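Local coordinates for protein acyl-CoA dehydrogenase (Mycobacterium thermoresistibile, PDB 3NF4) that binds flavin adenine dinucleotide and, as in other acyl-CoA dehydrogenases, probably oxidises acyl-CoA thioesters to their 2,3-enoyl products, at residues Gln344-Val349 with Arg353-Glu358; Thr177-Thr182 with Gln241-Ala246; Val11-Pro16 with Val83-Ala88; Arg41-Glu46 with Ala89-Val94. All blocks are in the same frame, centred on the assembly; numbering follows the deposited sequence.

Contact 1: Gln344-Val349 with Arg353-Glu358; sequences QVFGGV and RDYRVE
The rings of F346 and Y355 meet obliquely, with centroids 5.3 Å apart and planes inclined at 51°, an arrangement that is neither a stack nor an edge-to-face pair. Over one face of the Y355 ring comes the F346 rim, whose CE2 lies 3.9 Å from Y355 CD1 and is displaced from the ring centre. At the edge of the same ring, near its plane, the backbone carbonyl of V349 places its O atom 3.6 Å from Y355 CD2. One face of the F346 ring takes the V357 methyl CG2, again off-centre, while the other V357 branch approaches the rim, with CG1 3.8 Å from F346 CE1. V349 completes the patch beside the tyrosine: its CB is 3.8 Å from Y355 CE2, and its CG2 touches the same ring carbon. In F346, CG is anti to the carbonyl carbon (chi1 -79°), which sends the ring across toward the 353-358 segment.

No hydrogen bond crosses between the segments; the match is one of apolar shape. The F346 ring also stacks on Y272 of helix 247-274, and that helix is touched by V349 and V357 as well, so both segments rest on a common support. The V349 carbonyl has a polar partner in the hydroxyl of T352. Beyond the hydrophobic patch, R353 forms a salt bridge with E46 of the second subunit. G347, with positive phi, ends the run of helical backbone after F346. The whole is a helix-loop-helix connection, joining helix 321-346 to helix 357-367 in the C-terminal helical domain of the acyl-CoA dehydrogenase fold.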
# COMPACT_ATOMS: atom_id res chain seq x y z
N GLN A 344 6.77 9.60 -13.09
CA GLN A 344 7.87 9.64 -12.13
C GLN A 344 9.25 9.31 -12.77
O GLN A 344 10.22 10.04 -12.57
CB GLN A 344 7.54 8.74 -10.92
CG GLN A 344 8.39 8.98 -9.63
CD GLN A 344 8.17 10.37 -9.05
OE1 GLN A 344 7.13 10.99 -9.29
NE2 GLN A 344 9.17 10.86 -8.28
N VAL A 345 9.32 8.21 -13.54
CA VAL A 345 10.53 7.81 -14.29
C VAL A 345 11.08 8.92 -15.26
O VAL A 345 12.29 9.16 -15.32
CB VAL A 345 10.31 6.45 -15.02
CG1 VAL A 345 11.44 6.13 -15.96
CG2 VAL A 345 10.12 5.30 -13.98
N PHE A 346 10.18 9.63 -15.96
CA PHE A 346 10.62 10.73 -16.85
C PHE A 346 11.15 12.01 -16.13
O PHE A 346 11.89 12.80 -16.74
CB PHE A 346 9.50 11.10 -17.82
CG PHE A 346 9.35 10.16 -19.01
CD1 PHE A 346 8.83 8.87 -18.84
CD2 PHE A 346 9.68 10.59 -20.29
CE1 PHE A 346 8.65 8.01 -19.92
CE2 PHE A 346 9.53 9.72 -21.42
CZ PHE A 346 9.00 8.43 -21.23
N GLY A 347 10.80 12.22 -14.86
CA GLY A 347 11.13 13.47 -14.18
C GLY A 347 10.30 14.62 -14.74
O GLY A 347 9.18 14.42 -15.22
N GLY A 348 10.85 15.85 -14.68
CA GLY A 348 10.13 17.06 -15.09
C GLY A 348 9.55 17.02 -16.50
O GLY A 348 8.43 17.51 -16.71
N VAL A 349 10.28 16.46 -17.47
CA VAL A 349 9.72 16.42 -18.83
C VAL A 349 8.52 15.47 -18.94
O VAL A 349 7.69 15.64 -19.82
CB VAL A 349 10.76 16.19 -20.01
CG1 VAL A 349 11.62 17.42 -20.21
CG2 VAL A 349 11.61 14.95 -19.81
N ARG A 353 3.46 18.05 -22.10
CA ARG A 353 2.83 17.50 -23.31
C ARG A 353 3.83 17.21 -24.46
O ARG A 353 3.42 17.01 -25.60
CB ARG A 353 1.70 18.42 -23.80
CG ARG A 353 0.58 18.67 -22.77
CD ARG A 353 -0.19 19.96 -23.09
NE ARG A 353 -1.11 20.40 -22.04
CZ ARG A 353 -1.52 21.66 -21.87
NH1 ARG A 353 -1.08 22.63 -22.66
NH2 ARG A 353 -2.38 21.96 -20.89
N ASP A 354 5.13 17.20 -24.17
CA ASP A 354 6.13 16.67 -25.11
C ASP A 354 6.15 15.13 -25.18
O ASP A 354 6.65 14.57 -26.15
CB ASP A 354 7.54 17.18 -24.78
N TYR A 355 5.65 14.46 -24.15
CA TYR A 355 5.55 13.00 -24.16
C TYR A 355 4.11 12.54 -23.86
O TYR A 355 3.27 13.34 -23.44
CB TYR A 355 6.54 12.37 -23.16
CG TYR A 355 7.96 12.73 -23.48
CD1 TYR A 355 8.70 12.02 -24.45
CD2 TYR A 355 8.55 13.81 -22.85
CE1 TYR A 355 10.01 12.39 -24.77
CE2 TYR A 355 9.85 14.18 -23.15
CZ TYR A 355 10.59 13.48 -24.10
OH TYR A 355 11.88 13.89 -24.36
N ARG A 356 3.87 11.25 -24.08
CA ARG A 356 2.55 10.62 -23.91
C ARG A 356 2.14 10.23 -22.45
O ARG A 356 0.96 10.08 -22.16
CB ARG A 356 2.46 9.38 -24.81
CG ARG A 356 2.34 9.70 -26.30
CD ARG A 356 2.18 8.42 -27.12
NE ARG A 356 1.81 8.70 -28.51
CZ ARG A 356 1.78 7.79 -29.49
NH1 ARG A 356 2.11 6.53 -29.26
NH2 ARG A 356 1.43 8.15 -30.72
N VAL A 357 3.11 10.07 -21.55
CA VAL A 357 2.83 9.53 -20.21
C VAL A 357 1.84 10.36 -19.35
O VAL A 357 1.10 9.80 -18.53
CB VAL A 357 4.13 9.16 -19.43
CG1 VAL A 357 4.83 8.02 -20.14
CG2 VAL A 357 5.08 10.37 -19.32
N GLU A 358 1.80 11.69 -19.56
CA GLU A 358 0.85 12.52 -18.81
C GLU A 358 -0.58 12.25 -19.27
O GLU A 358 -1.51 12.26 -18.45
CB GLU A 358 1.20 14.01 -18.87
CG GLU A 358 0.99 14.67 -20.25
CD GLU A 358 -0.47 15.08 -20.52
OE1 GLU A 358 -0.87 15.19 -21.72
OE2 GLU A 358 -1.22 15.26 -19.52

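Contact 2: Thr177-Thr182 with Gln241-Ala246; sequences TLFART and QIAFSA
F179 reaches from its strand to the flank of helix 239-245, and its ring supplies the strand's entire share of this small contact. The rim atoms do the touching. F179 CE1 lies 3.9 Å from the methyl CB of A243, and F179 CZ is nearly as near, at 4.0 Å from the same CB, so the alanine sits against one C-C bond of the ring, obliquely placed. The backbone of that helical turn is close too, with A243 N 4.0 Å from F179 CE1. I242 arrives from another direction: its branch methyl CG2 is at the ring edge, near the plane, 4.3 Å from F179 CE1, a looser approach. The ring owes its reach to a CG set anti to the carbonyl carbon (chi1 -65°), with the ring turned nearly crosswise to the CA-CB-CG plane (chi2 -89°).

In the next shell, L135 touches both F179 and A243, and so bridges strand side and helix side. I242 packs on P107 and on C191 of strand 189-195. The phenylalanine's own strand is fixed in the mixed sheet by backbone bonds of F179 with S134, and the F179 carbonyl accepts a hydrogen bond from K164. On the helix, S245 is tied to H106 through its hydroxyl. The bound FAD lies about 7 Å from the F179 side chain.

With three buried apolar residues and no hydrogen bond between the segments, nothing directional sets the helix against the sheet here. Where this middle-domain strand meets a helix of the C-terminal domain, the contact is purely apolar and probably depends on close fit and the exclusion of water, polar bonds being confined to the surrounding shell.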
# COMPACT_ATOMS: atom_id res chain seq x y z
N THR A 177 -28.84 -0.17 -27.27
CA THR A 177 -29.49 -1.08 -26.35
C THR A 177 -29.96 -0.29 -25.12
O THR A 177 -29.13 0.17 -24.33
CB THR A 177 -28.55 -2.24 -25.97
OG1 THR A 177 -28.35 -3.07 -27.13
CG2 THR A 177 -29.13 -3.10 -24.88
N LEU A 178 -31.28 -0.17 -24.96
CA LEU A 178 -31.93 0.64 -23.92
C LEU A 178 -32.56 -0.17 -22.78
O LEU A 178 -33.09 -1.26 -23.01
CB LEU A 178 -33.03 1.49 -24.57
CG LEU A 178 -33.94 2.39 -23.72
CD1 LEU A 178 -33.15 3.52 -22.98
CD2 LEU A 178 -35.10 2.95 -24.56
N PHE A 179 -32.52 0.38 -21.56
CA PHE A 179 -33.25 -0.20 -20.42
C PHE A 179 -34.24 0.81 -19.83
O PHE A 179 -33.82 1.86 -19.36
CB PHE A 179 -32.27 -0.70 -19.34
CG PHE A 179 -31.41 -1.86 -19.79
CD1 PHE A 179 -31.85 -3.17 -19.63
CD2 PHE A 179 -30.18 -1.64 -20.40
CE1 PHE A 179 -31.06 -4.25 -20.07
CE2 PHE A 179 -29.39 -2.70 -20.83
CZ PHE A 179 -29.84 -4.02 -20.67
N ALA A 180 -35.54 0.51 -19.90
CA ALA A 180 -36.58 1.43 -19.36
C ALA A 180 -37.64 0.75 -18.50
O ALA A 180 -37.83 -0.46 -18.58
CB ALA A 180 -37.23 2.23 -20.48
N ARG A 181 -38.32 1.56 -17.68
CA ARG A 181 -39.28 1.06 -16.68
C ARG A 181 -40.71 0.85 -17.22
O ARG A 181 -41.31 1.75 -17.80
CB ARG A 181 -39.30 1.98 -15.46
CG ARG A 181 -40.14 1.45 -14.29
CD ARG A 181 -39.83 2.13 -12.94
NE ARG A 181 -38.52 1.75 -12.37
CZ ARG A 181 -38.23 0.57 -11.82
NH1 ARG A 181 -39.13 -0.41 -11.77
NH2 ARG A 181 -37.01 0.36 -11.33
N THR A 182 -41.22 -0.37 -17.02
CA THR A 182 -42.58 -0.75 -17.45
C THR A 182 -43.53 -0.95 -16.26
O THR A 182 -44.75 -0.86 -16.42
CB THR A 182 -42.56 -2.03 -18.31
OG1 THR A 182 -41.77 -3.04 -17.66
CG2 THR A 182 -41.98 -1.76 -19.69
N GLN A 241 -32.53 -9.01 -15.32
CA GLN A 241 -31.86 -10.29 -15.58
C GLN A 241 -30.97 -10.21 -16.82
O GLN A 241 -29.88 -10.81 -16.85
CB GLN A 241 -32.88 -11.44 -15.69
CG GLN A 241 -32.27 -12.82 -16.05
CD GLN A 241 -33.32 -13.91 -16.34
OE1 GLN A 241 -34.52 -13.63 -16.51
NE2 GLN A 241 -32.86 -15.15 -16.40
N ILE A 242 -31.42 -9.48 -17.84
CA ILE A 242 -30.59 -9.25 -19.01
C ILE A 242 -29.33 -8.42 -18.68
O ILE A 242 -28.21 -8.78 -19.07
CB ILE A 242 -31.38 -8.61 -20.17
CG1 ILE A 242 -32.50 -9.54 -20.63
CG2 ILE A 242 -30.46 -8.29 -21.34
CD1 ILE A 242 -33.34 -9.00 -21.81
N ALA A 243 -29.52 -7.32 -17.96
CA ALA A 243 -28.40 -6.43 -17.61
C ALA A 243 -27.39 -7.14 -16.71
O ALA A 243 -26.20 -6.92 -16.85
CB ALA A 243 -28.89 -5.15 -16.95
N PHE A 244 -27.89 -7.98 -15.81
CA PHE A 244 -27.07 -8.75 -14.87
C PHE A 244 -26.17 -9.74 -15.61
O PHE A 244 -25.02 -9.96 -15.19
CB PHE A 244 -27.95 -9.47 -13.84
CG PHE A 244 -27.18 -10.27 -12.81
CD1 PHE A 244 -26.62 -9.65 -11.68
CD2 PHE A 244 -27.03 -11.66 -12.96
CE1 PHE A 244 -25.92 -10.38 -10.73
CE2 PHE A 244 -26.31 -12.41 -12.00
CZ PHE A 244 -25.76 -11.76 -10.88
N SER A 245 -26.68 -10.32 -16.70
CA SER A 245 -25.99 -11.38 -17.43
C SER A 245 -24.83 -10.87 -18.26
O SER A 245 -23.96 -11.63 -18.64
CB SER A 245 -26.96 -12.18 -18.33
OG SER A 245 -27.07 -11.65 -19.64
N ALA A 246 -24.83 -9.57 -18.55
CA ALA A 246 -23.73 -8.95 -19.29
C ALA A 246 -22.51 -8.51 -18.42
O ALA A 246 -21.45 -8.20 -18.97
CB ALA A 246 -24.26 -7.80 -20.11

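Contact 3: Val11-Pro16 with Val83-Ala88; sequences VDRLLP and VLEEIA
R13 is gripped by two successive glutamates of helix 77-88, E85 and E86, in a buried salt-bridge network. The tight part is the edge of its guanidinium. E85 takes the end-on grip: R13 NH1 bonds E85 OE1 at 3.0 Å and R13 NH2 bonds E85 OE2 at 3.0 Å, the latter nearly straight at 170°. Both nitrogens meet the carboxylate from above its plane, the two flat groups being turned 76° apart, so this is not the coplanar bidentate pairing. E86 closes the neighbouring side of the edge with one oxygen, OE2, which accepts R13 NE at 2.8 Å on its anti side and R13 NH2 at 2.9 Å, a weak bond. E86 reaches that place through a bend at chi2 (-69°), whereas E85 runs extended.

The looser link across the contact runs through solvent: water 1 bridges V11 O (2.9 Å) and E86 OE2 (3.1 Å), donating to both. V11, from the same loop as R13, covers one guanidinium face, its methyl CG1 4.0 Å above the centre of the R13 group. No backbone hydrogen bond links 11-16 directly with 83-88; L14 O is only weakly bonded to Q82, just before that helical segment.

Second-shell partners share the charges. E85 OE1 also binds the hydroxyl of Y307, E85 OE2 pairs with R304, E86 OE1 with R90, and Q82 accepts from R13 NH1. Next door, D12 makes a salt bridge to R318 of the third subunit, so the loop carrying R13 also faces a subunit boundary. Two carboxylates against one guanidinium leave excess negative charge, which R304 and R90 probably offset, consistent with both glutamates staying ionised although buried.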
# COMPACT_ATOMS: atom_id res chain seq x y z
N VAL A 11 5.11 -7.96 -26.67
CA VAL A 11 4.70 -8.92 -25.64
C VAL A 11 4.73 -10.38 -26.14
O VAL A 11 4.13 -10.73 -27.16
CB VAL A 11 3.29 -8.55 -25.07
CG1 VAL A 11 2.85 -9.54 -24.01
CG2 VAL A 11 3.28 -7.15 -24.49
N ASP A 12 5.44 -11.23 -25.40
CA ASP A 12 5.52 -12.68 -25.69
C ASP A 12 4.23 -13.36 -25.19
O ASP A 12 4.04 -13.56 -23.98
CB ASP A 12 6.77 -13.27 -25.01
CG ASP A 12 7.06 -14.71 -25.43
OD1 ASP A 12 6.38 -15.25 -26.34
OD2 ASP A 12 7.99 -15.32 -24.85
N ARG A 13 3.35 -13.73 -26.12
CA ARG A 13 2.00 -14.19 -25.76
C ARG A 13 1.79 -15.71 -25.76
O ARG A 13 2.29 -16.42 -26.62
CB ARG A 13 0.96 -13.50 -26.67
CG ARG A 13 0.88 -11.97 -26.50
CD ARG A 13 -0.42 -11.38 -27.02
NE ARG A 13 -0.42 -9.92 -26.89
CZ ARG A 13 -0.78 -9.25 -25.79
NH1 ARG A 13 -1.20 -9.90 -24.69
NH2 ARG A 13 -0.72 -7.92 -25.77
N LEU A 14 1.01 -16.20 -24.80
CA LEU A 14 0.57 -17.59 -24.83
C LEU A 14 -0.76 -17.73 -25.60
O LEU A 14 -1.80 -17.22 -25.15
CB LEU A 14 0.42 -18.15 -23.41
CG LEU A 14 1.66 -18.56 -22.61
CD1 LEU A 14 1.33 -18.54 -21.10
CD2 LEU A 14 2.12 -19.93 -23.00
N LEU A 15 -0.71 -18.42 -26.74
CA LEU A 15 -1.84 -18.51 -27.67
C LEU A 15 -2.10 -19.96 -28.08
O LEU A 15 -1.15 -20.74 -28.21
CB LEU A 15 -1.56 -17.64 -28.92
CG LEU A 15 -1.47 -16.12 -28.73
CD1 LEU A 15 -0.73 -15.45 -29.87
CD2 LEU A 15 -2.85 -15.45 -28.49
N PRO A 16 -3.39 -20.34 -28.32
CA PRO A 16 -3.78 -21.75 -28.55
C PRO A 16 -3.44 -22.35 -29.93
O PRO A 16 -3.61 -23.56 -30.11
CB PRO A 16 -5.31 -21.74 -28.35
CG PRO A 16 -5.67 -20.31 -27.94
CD PRO A 16 -4.55 -19.43 -28.38
N VAL A 83 -6.36 -9.42 -28.35
CA VAL A 83 -6.46 -8.48 -29.48
C VAL A 83 -6.89 -7.08 -28.98
O VAL A 83 -6.34 -6.05 -29.40
CB VAL A 83 -7.48 -8.95 -30.54
CG1 VAL A 83 -7.78 -7.81 -31.53
CG2 VAL A 83 -6.99 -10.20 -31.26
N LEU A 84 -7.88 -7.08 -28.09
CA LEU A 84 -8.33 -5.88 -27.40
C LEU A 84 -7.16 -5.21 -26.65
O LEU A 84 -7.02 -3.99 -26.67
CB LEU A 84 -9.47 -6.24 -26.46
CG LEU A 84 -10.43 -5.11 -26.03
CD1 LEU A 84 -11.02 -4.37 -27.27
CD2 LEU A 84 -11.54 -5.65 -25.12
N GLU A 85 -6.31 -6.01 -26.02
CA GLU A 85 -5.14 -5.47 -25.32
C GLU A 85 -4.15 -4.73 -26.26
O GLU A 85 -3.61 -3.67 -25.90
CB GLU A 85 -4.44 -6.58 -24.52
CG GLU A 85 -3.50 -6.06 -23.45
CD GLU A 85 -2.35 -7.00 -23.08
OE1 GLU A 85 -2.54 -8.16 -22.65
OE2 GLU A 85 -1.22 -6.52 -23.15
N GLU A 86 -3.92 -5.31 -27.44
CA GLU A 86 -2.99 -4.76 -28.43
C GLU A 86 -3.52 -3.43 -28.97
O GLU A 86 -2.78 -2.45 -29.05
CB GLU A 86 -2.73 -5.74 -29.59
CG GLU A 86 -1.89 -7.01 -29.24
CD GLU A 86 -0.41 -6.72 -28.93
OE1 GLU A 86 0.06 -5.58 -29.17
OE2 GLU A 86 0.29 -7.63 -28.43
N ILE A 87 -4.80 -3.38 -29.31
CA ILE A 87 -5.46 -2.10 -29.64
C ILE A 87 -5.28 -1.01 -28.55
O ILE A 87 -4.81 0.08 -28.86
CB ILE A 87 -6.95 -2.29 -29.99
CG1 ILE A 87 -7.08 -3.18 -31.22
CG2 ILE A 87 -7.65 -0.93 -30.23
CD1 ILE A 87 -8.49 -3.80 -31.39
N ALA A 88 -5.64 -1.32 -27.30
CA ALA A 88 -5.62 -0.36 -26.20
C ALA A 88 -4.23 0.23 -25.92
O ALA A 88 -4.12 1.32 -25.34
CB ALA A 88 -6.17 -1.00 -24.91
O HOH W 1 2.81 -9.19 -29.22

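Contact 4: Arg41-Glu46 with Ala89-Val94; sequences RHEKDE and ARWASV
E43 can be followed outward from helix 39-45 to the indole of W91. CB begins the chain with CG anti to the carbonyl carbon, and a bend at chi2 (-65°) then turns the carboxylate toward the 89-94 segment. CG passes 3.9 Å from W91 NE1, and CD lies at a similar distance. At the tip, OE2 accepts the indole N-H: W91 NE1 to E43 OE2 is 3.2 Å, almost straight at 168°. The bond uses the anti lone pair of OE2 and lies in the ring plane, while the carboxylate itself stands 85° to the indole. The same oxygen is 3.5 Å from S93 CB and takes a weak bond from water 2, which in turn accepts from S93 N at 3.1 Å. OE1 turns elsewhere, to the backbone N of H213, and OE2 is also held by the backbone N of A214, so the whole carboxylate is fixed by neighbours.

H42, one residue earlier, closes on the far end of the indole: its CB is 3.9 Å from W91 CZ2 and equally far from CH2, an oblique apolar touch. Its ring nitrogen ND1 bonds T47. Within its own segment, W91 has V94 CG2 over one face of the indole, 3.4 Å above the plane and off-centre.

W91 occupies the N-cap position of helix 92-104, and the water-mediated link to S93 N reaches the helix's first turn. H213 and A214 come from the middle domain, and S93 is about 9 Å from the bound FAD. The arrangement thus belongs to the N-terminal helical domain of acyl-CoA dehydrogenases, where it meets the middle domain close to the flavin.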
# COMPACT_ATOMS: atom_id res chain seq x y z
N ARG A 41 -3.03 13.84 -31.94
CA ARG A 41 -3.69 15.04 -32.44
C ARG A 41 -5.20 15.04 -32.18
O ARG A 41 -5.77 16.08 -31.88
CB ARG A 41 -3.37 15.24 -33.94
CG ARG A 41 -4.06 16.43 -34.59
CD ARG A 41 -3.70 17.76 -33.89
NE ARG A 41 -2.67 18.51 -34.59
CZ ARG A 41 -2.89 19.62 -35.30
NH1 ARG A 41 -4.11 20.14 -35.40
NH2 ARG A 41 -1.87 20.21 -35.92
N HIS A 42 -5.83 13.89 -32.31
CA HIS A 42 -7.25 13.78 -32.05
C HIS A 42 -7.60 13.86 -30.56
O HIS A 42 -8.66 14.37 -30.20
CB HIS A 42 -7.80 12.49 -32.61
CG HIS A 42 -8.15 12.55 -34.06
ND1 HIS A 42 -9.18 13.34 -34.54
CD2 HIS A 42 -7.63 11.91 -35.14
CE1 HIS A 42 -9.26 13.19 -35.86
NE2 HIS A 42 -8.33 12.34 -36.24
N GLU A 43 -6.73 13.34 -29.70
CA GLU A 43 -6.97 13.44 -28.27
C GLU A 43 -6.73 14.87 -27.79
O GLU A 43 -7.45 15.36 -26.93
CB GLU A 43 -6.13 12.43 -27.46
CG GLU A 43 -6.68 11.00 -27.44
CD GLU A 43 -8.04 10.86 -26.74
OE1 GLU A 43 -8.32 11.61 -25.76
OE2 GLU A 43 -8.84 10.00 -27.17
N LYS A 44 -5.73 15.53 -28.37
CA LYS A 44 -5.42 16.92 -28.04
C LYS A 44 -6.53 17.89 -28.51
O LYS A 44 -6.87 18.80 -27.77
CB LYS A 44 -4.06 17.34 -28.61
CG LYS A 44 -3.74 18.82 -28.39
CD LYS A 44 -2.66 19.32 -29.35
CE LYS A 44 -2.26 20.80 -29.08
NZ LYS A 44 -3.28 21.82 -29.53
N ASP A 45 -7.06 17.67 -29.73
CA ASP A 45 -8.11 18.53 -30.32
C ASP A 45 -9.52 18.18 -29.86
O ASP A 45 -10.42 19.00 -30.02
CB ASP A 45 -8.10 18.46 -31.85
CG ASP A 45 -6.95 19.24 -32.48
OD1 ASP A 45 -6.41 20.16 -31.83
OD2 ASP A 45 -6.59 18.93 -33.65
N GLU A 46 -9.70 16.97 -29.32
CA GLU A 46 -11.00 16.42 -28.87
C GLU A 46 -11.99 16.20 -30.03
O GLU A 46 -13.17 16.53 -29.95
CB GLU A 46 -11.61 17.23 -27.69
CG GLU A 46 -10.58 17.48 -26.56
CD GLU A 46 -11.16 17.98 -25.21
OE1 GLU A 46 -12.38 17.84 -24.95
OE2 GLU A 46 -10.39 18.52 -24.39
N ALA A 89 -3.18 -0.50 -26.30
CA ALA A 89 -1.82 0.00 -26.23
C ALA A 89 -1.51 1.12 -27.24
O ALA A 89 -0.53 1.86 -27.04
CB ALA A 89 -0.80 -1.15 -26.36
N ARG A 90 -2.33 1.28 -28.28
CA ARG A 90 -2.21 2.41 -29.20
C ARG A 90 -3.22 3.53 -28.89
O ARG A 90 -2.86 4.72 -28.86
CB ARG A 90 -2.37 1.99 -30.69
CG ARG A 90 -1.15 1.30 -31.38
CD ARG A 90 -0.81 -0.01 -30.71
NE ARG A 90 0.13 -0.78 -31.51
CZ ARG A 90 0.49 -2.03 -31.23
NH1 ARG A 90 1.36 -2.63 -32.04
NH2 ARG A 90 0.00 -2.67 -30.17
N TRP A 91 -4.49 3.16 -28.65
CA TRP A 91 -5.55 4.17 -28.46
C TRP A 91 -6.62 3.71 -27.50
O TRP A 91 -7.56 3.02 -27.94
CB TRP A 91 -6.21 4.52 -29.81
CG TRP A 91 -6.91 5.87 -29.86
CD1 TRP A 91 -7.40 6.61 -28.80
CD2 TRP A 91 -7.22 6.63 -31.05
NE1 TRP A 91 -7.95 7.79 -29.26
CE2 TRP A 91 -7.87 7.82 -30.63
CE3 TRP A 91 -7.00 6.43 -32.42
CZ2 TRP A 91 -8.29 8.80 -31.53
CZ3 TRP A 91 -7.43 7.39 -33.32
CH2 TRP A 91 -8.07 8.57 -32.88
N ALA A 92 -6.51 4.11 -26.23
CA ALA A 92 -7.41 3.59 -25.17
C ALA A 92 -8.89 3.90 -25.44
O ALA A 92 -9.75 3.03 -25.29
CB ALA A 92 -7.02 4.10 -23.75
N SER A 93 -9.17 5.13 -25.83
CA SER A 93 -10.55 5.54 -26.13
C SER A 93 -11.23 4.69 -27.22
O SER A 93 -12.38 4.35 -27.09
CB SER A 93 -10.61 7.02 -26.47
OG SER A 93 -11.94 7.37 -26.79
N VAL A 94 -10.49 4.31 -28.25
CA VAL A 94 -11.00 3.46 -29.32
C VAL A 94 -11.30 2.03 -28.84
O VAL A 94 -12.32 1.41 -29.24
CB VAL A 94 -10.02 3.47 -30.53
CG1 VAL A 94 -10.31 2.31 -31.51
CG2 VAL A 94 -10.09 4.84 -31.26
O HOH W 2 -7.49 7.67 -25.59

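Contacts 2, 3 and 4 are buried, whereas contact 1 is only partly so, farther from the chain's centre. Contacts 1 and 2 are apolar and built round phenylalanine; contact 3 is ionic, and contact 4 mixes an indole-carboxylate bond with apolar contact. Contacts 3 and 4 use successive helices, 77-88 and 92-104, and their segments adjoin in the sequence at A88 and A89. Contacts 1 and 4 come within about 5 Å at nearest atoms, and each sends a charged residue to the second subunit. Contact 2, about 42 Å centre to centre from contact 1, is the one that brings in a β-strand.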